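Local atomic coordinates of pyridine nucleotide-disulphide oxidoreductase dimerisation region (Escherichia coli BL21, PDB entry 6KYY), a protein that acts as an FAD-dependent flavoprotein disulfide reductase, is induced by hypochlorous acid and is probably involved in resistance to reactive chlorine species. Residues 414-419 against 423-428; 127-132 against 319-324; 192-197 against 246-251. All blocks are in the same frame, centred on the assembly; numbering follows the deposited sequence.

Contact 1 of 3, residues 414-419 against 423-428; sequences KMVMDA and YSILRD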
loop_
_atom_site.group_PDB
_atom_site.type_symbol
_atom_site.label_atom_id
_atom_site.label_comp_id
_atom_site.label_asym_id
_atom_site.label_seq_id
_atom_site.Cartn_x
_atom_site.Cartn_y
_atom_site.Cartn_z
ATOM N N LYS B 414 -5.969 11.622 2.473
ATOM C CA LYS B 414 -6.660 12.537 1.570
ATOM C C LYS B 414 -8.162 12.298 1.574
ATOM O O LYS B 414 -8.941 13.227 1.326
ATOM C CB LYS B 414 -6.101 12.387 0.154
ATOM C CG LYS B 414 -6.613 13.421 -0.832
ATOM C CD LYS B 414 -7.290 12.760 -2.019
ATOM C CE LYS B 414 -7.333 13.699 -3.207
ATOM N NZ LYS B 414 -7.772 15.062 -2.802
ATOM N N MET B 415 -8.585 11.067 1.862
ATOM C CA MET B 415 -10.004 10.731 1.861
ATOM C C MET B 415 -10.776 11.582 2.864
ATOM O O MET B 415 -11.687 12.331 2.494
ATOM C CB MET B 415 -10.179 9.244 2.166
ATOM C CG MET B 415 -10.217 8.351 0.947
ATOM S SD MET B 415 -11.828 8.363 0.146
ATOM C CE MET B 415 -11.339 8.146 -1.561
ATOM N N VAL B 416 -10.422 11.480 4.148
ATOM C CA VAL B 416 -11.178 12.178 5.179
ATOM C C VAL B 416 -10.943 13.683 5.145
ATOM O O VAL B 416 -11.768 14.445 5.662
ATOM C CB VAL B 416 -10.851 11.605 6.572
ATOM C CG1 VAL B 416 -10.900 10.090 6.545
ATOM C CG2 VAL B 416 -9.492 12.080 7.042
ATOM N N MET B 417 -9.839 14.141 4.549
ATOM C CA MET B 417 -9.628 15.580 4.416
ATOM C C MET B 417 -10.576 16.175 3.382
ATOM O O MET B 417 -11.091 17.284 3.569
ATOM C CB MET B 417 -8.173 15.872 4.050
ATOM C CG MET B 417 -7.219 15.758 5.227
ATOM S SD MET B 417 -5.611 16.549 5.013
ATOM C CE MET B 417 -5.709 17.107 3.319
ATOM N N ASP B 418 -10.821 15.451 2.287
ATOM C CA ASP B 418 -11.785 15.914 1.296
ATOM C C ASP B 418 -13.202 15.899 1.855
ATOM O O ASP B 418 -13.989 16.818 1.596
ATOM C CB ASP B 418 -11.698 15.054 0.036
ATOM C CG ASP B 418 -10.485 15.381 -0.813
ATOM O OD1 ASP B 418 -10.134 14.564 -1.691
ATOM O OD2 ASP B 418 -9.884 16.457 -0.605
ATOM N N ALA B 419 -13.543 14.869 2.629
ATOM C CA ALA B 419 -14.874 14.737 3.208
ATOM C C ALA B 419 -15.068 15.576 4.465
ATOM O O ALA B 419 -16.140 15.505 5.075
ATOM C CB ALA B 419 -15.167 13.267 3.520
ATOM N N TYR B 423 -9.855 14.304 12.648
ATOM C CA TYR B 423 -8.769 13.348 12.829
ATOM C C TYR B 423 -9.206 12.122 13.615
ATOM O O TYR B 423 -8.538 11.084 13.544
ATOM C CB TYR B 423 -7.586 14.018 13.535
ATOM C CG TYR B 423 -7.707 14.035 15.044
ATOM C CD1 TYR B 423 -7.120 13.043 15.823
ATOM C CD2 TYR B 423 -8.409 15.045 15.691
ATOM C CE1 TYR B 423 -7.236 13.054 17.198
ATOM C CE2 TYR B 423 -8.525 15.064 17.068
ATOM C CZ TYR B 423 -7.935 14.068 17.816
ATOM O OH TYR B 423 -8.047 14.083 19.187
ATOM N N SER B 424 -10.303 12.221 14.370
ATOM C CA SER B 424 -10.774 11.098 15.169
ATOM C C SER B 424 -11.148 9.895 14.315
ATOM O O SER B 424 -11.128 8.764 14.815
ATOM C CB SER B 424 -11.971 11.530 16.018
ATOM O OG SER B 424 -13.152 11.590 15.237
ATOM N N ILE B 425 -11.484 10.109 13.040
ATOM C CA ILE B 425 -11.870 9.000 12.171
ATOM C C ILE B 425 -10.701 8.039 11.986
ATOM O O ILE B 425 -10.853 6.817 12.101
ATOM C CB ILE B 425 -12.389 9.532 10.823
ATOM C CG1 ILE B 425 -13.888 9.824 10.909
ATOM C CG2 ILE B 425 -12.112 8.539 9.703
ATOM C CD1 ILE B 425 -14.743 8.583 11.064
ATOM N N LEU B 426 -9.513 8.577 11.707
ATOM C CA LEU B 426 -8.341 7.734 11.509
ATOM C C LEU B 426 -7.737 7.255 12.822
ATOM O O LEU B 426 -7.007 6.257 12.825
ATOM C CB LEU B 426 -7.289 8.483 10.689
ATOM C CG LEU B 426 -7.758 8.925 9.299
ATOM C CD1 LEU B 426 -6.684 9.733 8.588
ATOM C CD2 LEU B 426 -8.172 7.722 8.466
ATOM N N ARG B 427 -8.027 7.934 13.934
ATOM C CA ARG B 427 -7.533 7.498 15.234
ATOM C C ARG B 427 -8.250 6.252 15.738
ATOM O O ARG B 427 -7.678 5.502 16.537
ATOM C CB ARG B 427 -7.674 8.635 16.251
ATOM C CG ARG B 427 -7.108 8.332 17.633
ATOM C CD ARG B 427 -7.714 9.237 18.696
ATOM N NE ARG B 427 -9.166 9.097 18.777
ATOM C CZ ARG B 427 -9.985 10.052 19.209
ATOM N NH1 ARG B 427 -9.494 11.220 19.600
ATOM N NH2 ARG B 427 -11.293 9.840 19.249
ATOM N N ASP B 428 -9.476 5.999 15.278
ATOM C CA ASP B 428 -10.293 4.920 15.812
ATOM C C ASP B 428 -10.703 3.879 14.780
ATOM O O ASP B 428 -11.441 2.950 15.127
ATOM C CB ASP B 428 -11.556 5.491 16.473
ATOM C CG ASP B 428 -11.246 6.291 17.721
ATOM O OD1 ASP B 428 -10.268 5.952 18.418
ATOM O OD2 ASP B 428 -11.982 7.260 18.004
#
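V416, near the end of helix 406-418, meets I425 and L426 on helix 424-428, and its branched side chain carries its helix's whole share of the contact. From CA, its CB points at the other helix and then forks. One branch, CG1, lies anti to the carbonyl carbon (chi1 -47°) and meets both residues: it packs against I425 CG2 at 3.7 Å and reaches L426 CD2 at 4.1 Å. The other branch, CG2, takes the second methyl of the same leucine, with L426 CD1 4.0 Å away. V416 thus sets a methyl against each prong of L426, the two side chains meeting tip to tip, whereas V416 and I425 run alongside in opposite senses and the end of I425 turns off from V416. All of this is apolar packing. M396 of strand 396-402 touches both V416 and L426, and M415 of the second subunit packs on V416. The case illustrates how one beta-branched residue can join two successive helices. Such a pair of consecutive helices joined by a short loop and lying on an antiparallel sheet, with the second subunit close by, belongs to the C-terminal dimerisation domain of the pyridine nucleotide-disulfide oxidoreductases.

Contact 2 of 3, residues 127-132 against 319-324; sequences GEKIFI and DELLGE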
loop_
_atom_site.group_PDB
_atom_site.type_symbol
_atom_site.label_atom_id
_atom_site.label_comp_id
_atom_site.label_asym_id
_atom_site.label_seq_id
_atom_site.Cartn_x
_atom_site.Cartn_y
_atom_site.Cartn_z
ATOM N N GLY B 127 -10.263 19.150 -37.808
ATOM C CA GLY B 127 -10.989 18.764 -36.615
ATOM C C GLY B 127 -12.083 19.725 -36.196
ATOM O O GLY B 127 -11.853 20.933 -36.086
ATOM N N GLU B 128 -13.287 19.191 -35.969
ATOM C CA GLU B 128 -14.352 19.992 -35.375
ATOM C C GLU B 128 -13.949 20.482 -33.991
ATOM O O GLU B 128 -14.191 21.642 -33.636
ATOM C CB GLU B 128 -15.642 19.174 -35.298
ATOM C CG GLU B 128 -16.575 19.349 -36.481
ATOM C CD GLU B 128 -17.640 18.271 -36.545
ATOM O OE1 GLU B 128 -18.426 18.265 -37.516
ATOM O OE2 GLU B 128 -17.691 17.429 -35.624
ATOM N N LYS B 129 -13.343 19.605 -33.194
ATOM C CA LYS B 129 -12.736 19.952 -31.919
ATOM C C LYS B 129 -11.333 19.369 -31.886
ATOM O O LYS B 129 -11.096 18.275 -32.406
ATOM C CB LYS B 129 -13.551 19.418 -30.733
ATOM C CG LYS B 129 -15.060 19.536 -30.885
ATOM C CD LYS B 129 -15.768 19.085 -29.616
ATOM C CE LYS B 129 -17.250 19.424 -29.645
ATOM N NZ LYS B 129 -17.622 20.228 -30.842
ATOM N N ILE B 130 -10.399 20.104 -31.288
ATOM C CA ILE B 130 -9.011 19.668 -31.183
ATOM C C ILE B 130 -8.577 19.772 -29.729
ATOM O O ILE B 130 -8.901 20.745 -29.040
ATOM C CB ILE B 130 -8.080 20.490 -32.100
ATOM C CG1 ILE B 130 -8.667 20.580 -33.511
ATOM C CG2 ILE B 130 -6.696 19.868 -32.149
ATOM C CD1 ILE B 130 -7.897 21.483 -34.444
ATOM N N PHE B 131 -7.843 18.764 -29.261
ATOM C CA PHE B 131 -7.448 18.648 -27.860
ATOM C C PHE B 131 -5.931 18.523 -27.789
ATOM O O PHE B 131 -5.363 17.533 -28.263
ATOM C CB PHE B 131 -8.133 17.450 -27.201
ATOM C CG PHE B 131 -9.625 17.423 -27.391
ATOM C CD1 PHE B 131 -10.185 16.878 -28.536
ATOM C CD2 PHE B 131 -10.470 17.939 -26.422
ATOM C CE1 PHE B 131 -11.556 16.855 -28.713
ATOM C CE2 PHE B 131 -11.842 17.918 -26.593
ATOM C CZ PHE B 131 -12.385 17.375 -27.740
ATOM N N ILE B 132 -5.282 19.520 -27.196
ATOM C CA ILE B 132 -3.827 19.543 -27.088
ATOM C C ILE B 132 -3.407 18.695 -25.892
ATOM O O ILE B 132 -3.849 18.932 -24.764
ATOM C CB ILE B 132 -3.307 20.981 -26.960
ATOM C CG1 ILE B 132 -3.603 21.768 -28.239
ATOM C CG2 ILE B 132 -1.816 20.985 -26.651
ATOM C CD1 ILE B 132 -2.912 23.114 -28.306
ATOM N N ASP B 319 -16.850 15.549 -18.996
ATOM C CA ASP B 319 -18.078 16.056 -18.399
ATOM C C ASP B 319 -18.711 17.162 -19.231
ATOM O O ASP B 319 -19.891 17.471 -19.033
ATOM C CB ASP B 319 -17.802 16.562 -16.984
ATOM C CG ASP B 319 -19.048 16.586 -16.121
ATOM O OD1 ASP B 319 -19.973 15.792 -16.386
ATOM O OD2 ASP B 319 -19.100 17.400 -15.176
ATOM N N GLU B 320 -17.963 17.769 -20.150
ATOM C CA GLU B 320 -18.523 18.807 -21.004
ATOM C C GLU B 320 -19.046 18.250 -22.323
ATOM O O GLU B 320 -20.114 18.661 -22.788
ATOM C CB GLU B 320 -17.477 19.890 -21.281
ATOM C CG GLU B 320 -18.006 21.053 -22.105
ATOM C CD GLU B 320 -17.083 22.253 -22.088
ATOM O OE1 GLU B 320 -17.350 23.200 -21.320
ATOM O OE2 GLU B 320 -16.092 22.251 -22.849
ATOM N N LEU B 321 -18.315 17.315 -22.932
ATOM C CA LEU B 321 -18.709 16.794 -24.235
ATOM C C LEU B 321 -19.804 15.740 -24.137
ATOM O O LEU B 321 -20.606 15.601 -25.067
ATOM C CB LEU B 321 -17.495 16.205 -24.955
ATOM C CG LEU B 321 -16.237 17.070 -25.027
ATOM C CD1 LEU B 321 -15.116 16.316 -25.725
ATOM C CD2 LEU B 321 -16.528 18.383 -25.734
ATOM N N LEU B 322 -19.859 14.991 -23.036
ATOM C CA LEU B 322 -20.766 13.856 -22.929
ATOM C C LEU B 322 -21.865 14.057 -21.889
ATOM O O LEU B 322 -22.589 13.104 -21.579
ATOM C CB LEU B 322 -19.971 12.581 -22.637
ATOM C CG LEU B 322 -19.047 12.148 -23.781
ATOM C CD1 LEU B 322 -18.591 10.707 -23.613
ATOM C CD2 LEU B 322 -19.723 12.341 -25.132
ATOM N N GLY B 323 -22.011 15.258 -21.345
ATOM C CA GLY B 323 -23.199 15.621 -20.597
ATOM C C GLY B 323 -22.938 15.791 -19.109
ATOM O O GLY B 323 -21.818 15.648 -18.616
ATOM N N GLU B 324 -24.036 16.094 -18.404
ATOM C CA GLU B 324 -24.053 16.391 -16.967
ATOM C C GLU B 324 -23.385 17.731 -16.665
ATOM O O GLU B 324 -22.684 17.885 -15.665
ATOM C CB GLU B 324 -23.420 15.268 -16.136
ATOM C CG GLU B 324 -23.995 15.144 -14.727
ATOM C CD GLU B 324 -23.111 15.784 -13.671
ATOM O OE1 GLU B 324 -23.650 16.249 -12.645
ATOM O OE2 GLU B 324 -21.878 15.825 -13.870
#
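L321, in the last turn of helix 307-321, reaches across to F131 of strand 130-132 and K129 beside it in sequence, joining helix and strand within the FAD-binding, Rossmann-type part of the fold. Strand 130-132 lies in the mixed sheet between strands 10-16 and 294-296, parallel to both. The example shows how a single leucine can link a helix to a strand laid down more than 180 residues earlier, counted between segments 127-132 and 319-324.

The aromatic packing comes first. F131 and L321 approach from opposite directions, and L321 CD1 stands 3.6 Å from F131 CZ, close to the far end of the ring, which it meets obliquely. F131 has its CB pointing toward the helix and CG anti to the carbonyl carbon (chi1 -52°), and the ring ends with CZ and CE2 beside L321 CD1. Beyond the two segments the same ring stacks with that of W295 and touches L25 of helix 20-31, while L321 itself lies on W295 and L29. The leucine is therefore one piece of a larger apolar cluster between sheet and helices.

The second kind of contact is aliphatic and looser. K129 uses the methylene part of its chain, not its ammonium group. The chain runs extended as far as CE (chi3 170°), which lays CD and CE alongside the leucine. The two methyls of L321 thus divide the work: CD1 serves the phenylalanine, and CD2 rests beside the lysine, 4.0 Å from K129 CD and 4.1 Å from K129 CE.

Contact 3 of 3, residues 192-197 against 246-251; sequences TILEAA and AQLAVD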
loop_
_atom_site.group_PDB
_atom_site.type_symbol
_atom_site.label_atom_id
_atom_site.label_comp_id
_atom_site.label_asym_id
_atom_site.label_seq_id
_atom_site.Cartn_x
_atom_site.Cartn_y
_atom_site.Cartn_z
ATOM N N THR B 192 25.948 12.098 -6.345
ATOM C CA THR B 192 26.218 13.467 -5.904
ATOM C C THR B 192 25.193 14.375 -6.578
ATOM O O THR B 192 25.306 14.664 -7.773
ATOM C CB THR B 192 27.642 13.895 -6.243
ATOM O OG1 THR B 192 28.575 13.042 -5.568
ATOM C CG2 THR B 192 27.880 15.335 -5.814
ATOM N N ILE B 193 24.196 14.818 -5.816
ATOM C CA ILE B 193 23.158 15.712 -6.318
ATOM C C ILE B 193 23.553 17.144 -5.986
ATOM O O ILE B 193 23.937 17.446 -4.848
ATOM C CB ILE B 193 21.778 15.363 -5.731
ATOM C CG1 ILE B 193 21.837 15.238 -4.208
ATOM C CG2 ILE B 193 21.261 14.064 -6.325
ATOM C CD1 ILE B 193 20.593 14.616 -3.602
ATOM N N LEU B 194 23.470 18.025 -6.979
ATOM C CA LEU B 194 23.863 19.420 -6.838
ATOM C C LEU B 194 22.636 20.300 -7.016
ATOM O O LEU B 194 22.025 20.310 -8.089
ATOM C CB LEU B 194 24.947 19.788 -7.854
ATOM C CG LEU B 194 26.101 18.787 -7.961
ATOM C CD1 LEU B 194 26.821 18.927 -9.294
ATOM C CD2 LEU B 194 27.072 18.956 -6.800
ATOM N N GLU B 195 22.279 21.034 -5.966
ATOM C CA GLU B 195 21.113 21.905 -5.966
ATOM C C GLU B 195 21.554 23.361 -5.892
ATOM O O GLU B 195 22.461 23.706 -5.127
ATOM C CB GLU B 195 20.185 21.567 -4.794
ATOM C CG GLU B 195 19.197 22.665 -4.423
ATOM C CD GLU B 195 18.032 22.752 -5.388
ATOM O OE1 GLU B 195 18.212 23.305 -6.494
ATOM O OE2 GLU B 195 16.934 22.268 -5.041
ATOM N N ALA B 196 20.911 24.212 -6.695
ATOM C CA ALA B 196 21.269 25.626 -6.712
ATOM C C ALA B 196 20.779 26.354 -5.467
ATOM O O ALA B 196 21.452 27.272 -4.983
ATOM C CB ALA B 196 20.712 26.295 -7.970
ATOM N N ALA B 197 19.617 25.970 -4.940
ATOM C CA ALA B 197 19.076 26.615 -3.753
ATOM C C ALA B 197 19.945 26.312 -2.532
ATOM O O ALA B 197 20.818 25.439 -2.550
ATOM C CB ALA B 197 17.637 26.163 -3.505
ATOM N N ALA B 246 35.367 24.838 -6.786
ATOM C CA ALA B 246 35.701 23.427 -6.789
ATOM C C ALA B 246 35.162 22.775 -8.054
ATOM O O ALA B 246 34.368 23.359 -8.799
ATOM C CB ALA B 246 35.137 22.737 -5.541
ATOM N N GLN B 247 35.604 21.542 -8.284
ATOM C CA GLN B 247 35.234 20.785 -9.470
ATOM C C GLN B 247 35.037 19.324 -9.094
ATOM O O GLN B 247 35.750 18.793 -8.236
ATOM C CB GLN B 247 36.304 20.916 -10.562
ATOM C CG GLN B 247 35.930 20.267 -11.887
ATOM C CD GLN B 247 37.072 19.477 -12.492
ATOM O OE1 GLN B 247 37.859 20.004 -13.278
ATOM N NE2 GLN B 247 37.169 18.205 -12.125
ATOM N N LEU B 248 34.073 18.676 -9.745
ATOM C CA LEU B 248 33.716 17.295 -9.456
ATOM C C LEU B 248 33.663 16.489 -10.746
ATOM O O LEU B 248 33.163 16.969 -11.768
ATOM C CB LEU B 248 32.365 17.217 -8.731
ATOM C CG LEU B 248 31.601 15.893 -8.804
ATOM C CD1 LEU B 248 32.138 14.902 -7.781
ATOM C CD2 LEU B 248 30.113 16.125 -8.604
ATOM N N ALA B 249 34.178 15.263 -10.692
ATOM C CA ALA B 249 34.185 14.351 -11.828
ATOM C C ALA B 249 33.309 13.144 -11.521
ATOM O O ALA B 249 33.441 12.532 -10.456
ATOM C CB ALA B 249 35.609 13.901 -12.164
ATOM N N VAL B 250 32.416 12.807 -12.453
ATOM C CA VAL B 250 31.495 11.689 -12.296
ATOM C C VAL B 250 31.497 10.858 -13.573
ATOM O O VAL B 250 31.958 11.296 -14.629
ATOM C CB VAL B 250 30.059 12.154 -11.964
ATOM C CG1 VAL B 250 30.033 12.921 -10.649
ATOM C CG2 VAL B 250 29.502 13.004 -13.094
ATOM N N ASP B 251 30.968 9.638 -13.461
ATOM C CA ASP B 251 30.910 8.743 -14.612
ATOM C C ASP B 251 29.786 9.129 -15.567
ATOM O O ASP B 251 29.954 9.057 -16.789
ATOM C CB ASP B 251 30.740 7.295 -14.148
ATOM C CG ASP B 251 32.006 6.725 -13.543
ATOM O OD1 ASP B 251 33.050 6.730 -14.229
ATOM O OD2 ASP B 251 31.961 6.273 -12.380
#
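T192 and L248 bring together two sheets of a Rossmann-type region, which in this family probably serves the pyridine nucleotide. Strand 190-194 is an inner strand of the parallel five-stranded sheet, whereas strand 247-250 is at one border, within this chain, of a small antiparallel sheet of three. The segments do not pair as neighbouring strands: their nearest CA atoms, those of T192 and V250, stand 8.5 Å apart, and the join is made by side chains. It is a worked example of sheet-to-sheet packing in which one leucine supplies the reach.

The polar interaction lies to the side of the apolar meeting. T192 is divided between two tasks. Its OG1, anti to the carbonyl carbon, hydrogen-bonds to H167 NE2 on the neighbouring strand 167-171, which gives this buried hydroxyl a partner inside its own sheet. The same rotation about the CA-CB bond sets the methyl CG2 anti to the backbone N, and this is the branch presented to the leucine.

Apolar packing carries the contact itself. L248 leaves its strand with CG anti to the backbone N (chi1 158°); its CB points toward the other segment, and CD2 ends against T192. The leucine also touches H167, and V241, on the adjoining strand of its own sheet, packs against it as well. L194, two residues beyond T192, also directs its CB toward the smaller sheet, but its CD1 remains a more distant 4.4 Å from L248 CD2. The threonine is nearer, and it meets the leucine tip to tip. The methyl L248 CD2 does this work, lying 4.1 Å from T192 CB and 3.7 Å from T192 CG2.

How the contacts relate
Followed from the N terminus, the chain first lays down 127-132, whose partner 319-324 arrives only after a long excursion; contact 2 closes that loop. Nested inside it is contact 3, where 192-197 and 246-251 meet on the opposite side of the chain's centre. The centres of contacts 2 and 3 are about 47 Å apart. Contact 1 follows in series after both, closing a short loop between successive helices in the dimerisation region. None of the loops cross, and no two contacts touch. Together they illustrate a modular architecture: contact 2 ties a helix to the FAD-binding sheet, contact 3 ties the parallel sheet to the small antiparallel one, and only contact 1, with three intervening residues, is local.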